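Local coordinates for GTP-binding protein (Pyrococcus horikoshii, PDB 1WXQ), which probably binds GTP as an Obg-like P-loop GTPase and may hydrolyse nucleotide, although its cellular role is unknown, at residues A37-T42 and K74-A79; D97-A102 and V213-V218. All coordinates share one frame; numbering follows the deposited sequence.

Contact 1: A37-T42 and K74-A79; sequences ANVGVT and KMVDVA
With CG1 set opposite its own backbone N (chi1 177°), Val-39 turns this methyl onto Lys-74, where CG1 lies 3.5 Å from CE of the lysine. Lys-74 bends at chi3 to run past it, and its NZ continues to a salt bridge with Glu-2. On the same face, the CG2 methyls of Val-39 and Val-76 stand 4.2 Å apart. The opposite face holds Thr-42 and selenomethionine Met-75: CG2 of Thr-42 is 3.8 Å from CE of Met-75, among side chains of helices 13-21 and 305-316, while the threonine OG1 bonds to Ala-20 O.

Backbone bonds set the antiparallel register. Gly-40 and Met-75 form the hydrogen-bonded pair, with Gly-40 N to Met-75 O at 2.8 Å. The return bond, Met-75 N to Gly-40 O (2.9 Å), is less regular, its donor 45° out of the carbonyl plane. Asp-77 N to Asn-38 O (2.9 Å) is nearly straight, at 175°, and Asp-77 OD1 makes a salt bridge with Lys-13 of the probable P-loop. The strand pairing is consistent with the antiparallel β2-β3 pair of Ras-like G domains, and Asp-77 probably corresponds to the aspartate of their DxxG motif.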
# COMPACT_ATOMS: atom_id res chain seq x y z
N ALA A 37 -2.97 12.57 14.96
CA ALA A 37 -3.15 13.93 14.45
C ALA A 37 -3.10 13.96 12.93
O ALA A 37 -4.04 14.39 12.26
CB ALA A 37 -2.07 14.84 15.03
N ASN A 38 -1.98 13.49 12.38
CA ASN A 38 -1.78 13.45 10.94
C ASN A 38 -2.08 12.04 10.42
O ASN A 38 -1.66 11.68 9.32
CB ASN A 38 -0.33 13.80 10.61
CG ASN A 38 0.65 13.03 11.46
OD1 ASN A 38 0.47 11.85 11.69
ND2 ASN A 38 1.69 13.71 11.93
N VAL A 39 -2.80 11.26 11.21
CA VAL A 39 -3.15 9.91 10.83
C VAL A 39 -4.66 9.76 10.67
O VAL A 39 -5.44 10.26 11.49
CB VAL A 39 -2.67 8.89 11.86
CG1 VAL A 39 -3.12 7.50 11.46
CG2 VAL A 39 -1.15 8.95 11.97
N GLY A 40 -5.06 9.05 9.62
CA GLY A 40 -6.47 8.86 9.38
C GLY A 40 -6.78 7.47 8.87
O GLY A 40 -5.92 6.59 8.90
N VAL A 41 -8.00 7.28 8.41
CA VAL A 41 -8.42 6.00 7.89
C VAL A 41 -9.11 6.18 6.55
O VAL A 41 -10.02 7.00 6.40
CB VAL A 41 -9.40 5.30 8.86
CG1 VAL A 41 -10.60 6.20 9.13
CG2 VAL A 41 -9.84 3.97 8.28
N THR A 42 -8.63 5.46 5.55
CA THR A 42 -9.23 5.52 4.23
C THR A 42 -9.80 4.13 4.06
O THR A 42 -9.84 3.37 5.03
CB THR A 42 -8.18 5.83 3.14
OG1 THR A 42 -8.84 5.97 1.88
CG2 THR A 42 -7.16 4.72 3.05
N LYS A 74 -5.10 2.32 7.42
CA LYS A 74 -4.44 3.50 7.99
C LYS A 74 -3.78 4.33 6.89
O LYS A 74 -3.23 3.78 5.93
CB LYS A 74 -3.36 3.09 8.98
CG LYS A 74 -3.79 3.03 10.43
CD LYS A 74 -2.57 3.05 11.36
CE LYS A 74 -1.71 4.28 11.10
NZ LYS A 74 -0.46 4.27 11.88
N MSE A 75 -3.82 5.65 7.06
CA MSE A 75 -3.22 6.56 6.10
C MSE A 75 -2.55 7.69 6.88
O MSE A 75 -3.10 8.20 7.85
CB MSE A 75 -4.29 7.11 5.15
CG MSE A 75 -3.73 7.92 4.00
SE MSE A 75 -5.01 8.25 2.59
CE MSE A 75 -4.50 6.80 1.40
N VAL A 76 -1.36 8.08 6.43
CA VAL A 76 -0.57 9.10 7.09
C VAL A 76 -0.28 10.30 6.18
O VAL A 76 0.14 10.12 5.03
CB VAL A 76 0.78 8.49 7.54
CG1 VAL A 76 1.63 9.53 8.28
CG2 VAL A 76 0.51 7.29 8.43
N ASP A 77 -0.49 11.51 6.68
CA ASP A 77 -0.22 12.71 5.90
C ASP A 77 1.27 13.01 6.13
O ASP A 77 1.64 13.75 7.05
CB ASP A 77 -1.08 13.87 6.38
CG ASP A 77 -1.00 15.09 5.47
OD1 ASP A 77 0.06 15.31 4.84
OD2 ASP A 77 -1.99 15.83 5.39
N VAL A 78 2.12 12.42 5.30
CA VAL A 78 3.57 12.56 5.40
C VAL A 78 4.18 13.87 4.92
O VAL A 78 4.37 14.08 3.72
CB VAL A 78 4.26 11.40 4.63
CG1 VAL A 78 5.77 11.56 4.69
CG2 VAL A 78 3.84 10.07 5.21
N ALA A 79 4.51 14.76 5.85
CA ALA A 79 5.12 16.02 5.49
C ALA A 79 5.67 16.77 6.71
O ALA A 79 5.95 17.96 6.64
CB ALA A 79 4.12 16.89 4.76

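Contact 2: D97-A102 and V213-V218; sequences DDLRMA and VNKPMV
A buried junction in the G domain brings the type I beta turn from Leu-99 to Ala-102, which leads into strand 104-110, against Lys-215, in the short link between helix 200-214 and strand 217-222. The turn is closed by Ala-102 N to Leu-99 O at 2.7 Å, while Arg-100 O and Ala-102 O accept from the lysine ammonium group. NZ of Lys-215 lies 2.9 Å from Ala-102 O, in the plane of that carbonyl. Its bond to Arg-100 O is longer, at 3.2 Å, and comes from 59° above the carbonyl plane.

The same nitrogen folds back to its own segment, 3.3 Å from the backbone O of Asn-214, the last residue of the helix; an approach to OD1 of Asn-214 is too short to be trusted at this resolution. Ile-175 O adds an acceptor from a loop. Two bends of the lysine chain, at chi2 (-63°) and chi4 (-83°), bring NZ back to this cluster.

Strands 104-110 and 217-222 are parallel neighbours in the central sheet, as expected of a P-loop GTPase, and 217-222 runs on to an NKAD sequence resembling the guanine-recognition motif of G proteins. Ala-102 O and Asn-214 O both accept from NZ, and the ammonium charge probably balances the negative end of the helix. A methionine in place of Lys-215 would probably leave the carbonyls of Arg-100, Ala-102 and Asn-214 without their shared donor in a buried setting.

Apolar packing flanks the polar cluster: the Leu-99 side chain lies across the lysine chain, CD1 3.8 Å from its CE, and CB of Ala-102 lies 4.2 Å from that same CE. Leu-99 also packs on Trp-141 of helix 127-147.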
# COMPACT_ATOMS: atom_id res chain seq x y z
N ASP A 97 9.73 11.43 8.67
CA ASP A 97 10.02 10.14 9.29
C ASP A 97 8.64 9.64 9.69
O ASP A 97 8.47 8.84 10.61
CB ASP A 97 10.93 10.26 10.52
CG ASP A 97 10.28 11.01 11.67
OD1 ASP A 97 10.35 12.27 11.68
OD2 ASP A 97 9.71 10.36 12.57
N ASP A 98 7.64 10.17 8.98
CA ASP A 98 6.25 9.77 9.15
C ASP A 98 6.08 8.58 8.21
O ASP A 98 5.12 7.83 8.32
CB ASP A 98 5.30 10.89 8.70
CG ASP A 98 5.45 12.16 9.51
OD1 ASP A 98 5.51 12.06 10.75
OD2 ASP A 98 5.49 13.25 8.90
N LEU A 99 7.03 8.43 7.29
CA LEU A 99 7.01 7.35 6.31
C LEU A 99 7.73 6.09 6.79
O LEU A 99 7.52 5.01 6.26
CB LEU A 99 7.64 7.84 5.01
CG LEU A 99 9.16 8.04 4.99
CD1 LEU A 99 9.85 6.71 4.74
CD2 LEU A 99 9.53 9.02 3.89
N ARG A 100 8.58 6.26 7.80
CA ARG A 100 9.37 5.16 8.37
C ARG A 100 8.68 3.79 8.43
O ARG A 100 9.28 2.79 8.08
CB ARG A 100 9.86 5.56 9.77
CG ARG A 100 10.74 4.54 10.48
CD ARG A 100 11.10 5.01 11.88
NE ARG A 100 11.85 6.27 11.86
CZ ARG A 100 13.12 6.38 11.46
NH1 ARG A 100 13.78 5.30 11.04
NH2 ARG A 100 13.73 7.56 11.47
N MSE A 101 7.43 3.76 8.88
CA MSE A 101 6.69 2.50 9.01
C MSE A 101 5.70 2.23 7.89
O MSE A 101 4.91 1.29 7.96
CB MSE A 101 5.95 2.47 10.35
CG MSE A 101 6.86 2.33 11.56
SE MSE A 101 7.99 0.77 11.42
CE MSE A 101 6.64 -0.56 10.98
N ALA A 102 5.73 3.05 6.86
CA ALA A 102 4.81 2.87 5.75
C ALA A 102 5.04 1.57 5.00
O ALA A 102 6.17 1.20 4.74
CB ALA A 102 4.93 4.06 4.79
N VAL A 213 11.22 -2.70 -2.25
CA VAL A 213 10.36 -3.69 -1.62
C VAL A 213 9.66 -3.21 -0.34
O VAL A 213 8.52 -3.59 -0.09
CB VAL A 213 11.16 -4.98 -1.30
CG1 VAL A 213 10.29 -5.96 -0.55
CG2 VAL A 213 11.66 -5.62 -2.58
N ASN A 214 10.36 -2.37 0.44
CA ASN A 214 9.87 -1.84 1.73
C ASN A 214 9.15 -0.49 1.62
O ASN A 214 8.34 -0.14 2.48
CB ASN A 214 11.07 -1.71 2.69
CG ASN A 214 10.70 -1.13 4.06
OD1 ASN A 214 10.69 0.09 4.24
ND2 ASN A 214 10.40 -2.00 5.02
N LYS A 215 9.45 0.27 0.58
CA LYS A 215 8.80 1.55 0.40
C LYS A 215 8.29 1.66 -1.03
O LYS A 215 8.57 2.61 -1.73
CB LYS A 215 9.77 2.67 0.74
CG LYS A 215 10.07 2.75 2.23
CD LYS A 215 8.81 3.07 3.03
CE LYS A 215 9.02 3.05 4.54
NZ LYS A 215 8.96 1.68 5.13
N PRO A 216 7.52 0.66 -1.47
CA PRO A 216 6.98 0.68 -2.83
C PRO A 216 5.96 1.79 -2.90
O PRO A 216 5.30 2.11 -1.91
CB PRO A 216 6.34 -0.69 -2.96
CG PRO A 216 5.80 -0.91 -1.58
CD PRO A 216 6.94 -0.45 -0.70
N MSE A 217 5.81 2.40 -4.07
CA MSE A 217 4.84 3.47 -4.16
C MSE A 217 4.03 3.53 -5.41
O MSE A 217 4.33 2.90 -6.42
CB MSE A 217 5.52 4.82 -3.91
CG MSE A 217 6.90 5.01 -4.52
SE MSE A 217 7.61 6.75 -3.94
CE MSE A 217 9.38 6.18 -3.40
N VAL A 218 2.93 4.26 -5.31
CA VAL A 218 2.06 4.48 -6.44
C VAL A 218 2.06 5.99 -6.63
O VAL A 218 2.02 6.75 -5.66
CB VAL A 218 0.63 3.98 -6.20
CG1 VAL A 218 -0.29 4.46 -7.33
CG2 VAL A 218 0.62 2.46 -6.16

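How the contacts relate
Contact 1 and contact 2 have centres about 13 Å apart and follow one another along the chain, the first closing before the second opens. Both reach the same mixed sheet: contact 1 pairs strands 39-47 and 68-77, whereas contact 2 lies where strands 104-110 and 217-222 begin, with strand 2-7 between 68-77 and 104-110. They also touch directly, CG2 of Val-78 packing 3.9 Å from CB of Asp-98 and CG1 of Val-76 lying at the same distance from Asp-98 O. Helix 305-316 borders both segment 37-42 and segment 213-218. Contact 1 thus reaches the probable P-loop, while contact 2 joins two strand starts, away from the probable guanine-recognition sequence at the far end of 217-222.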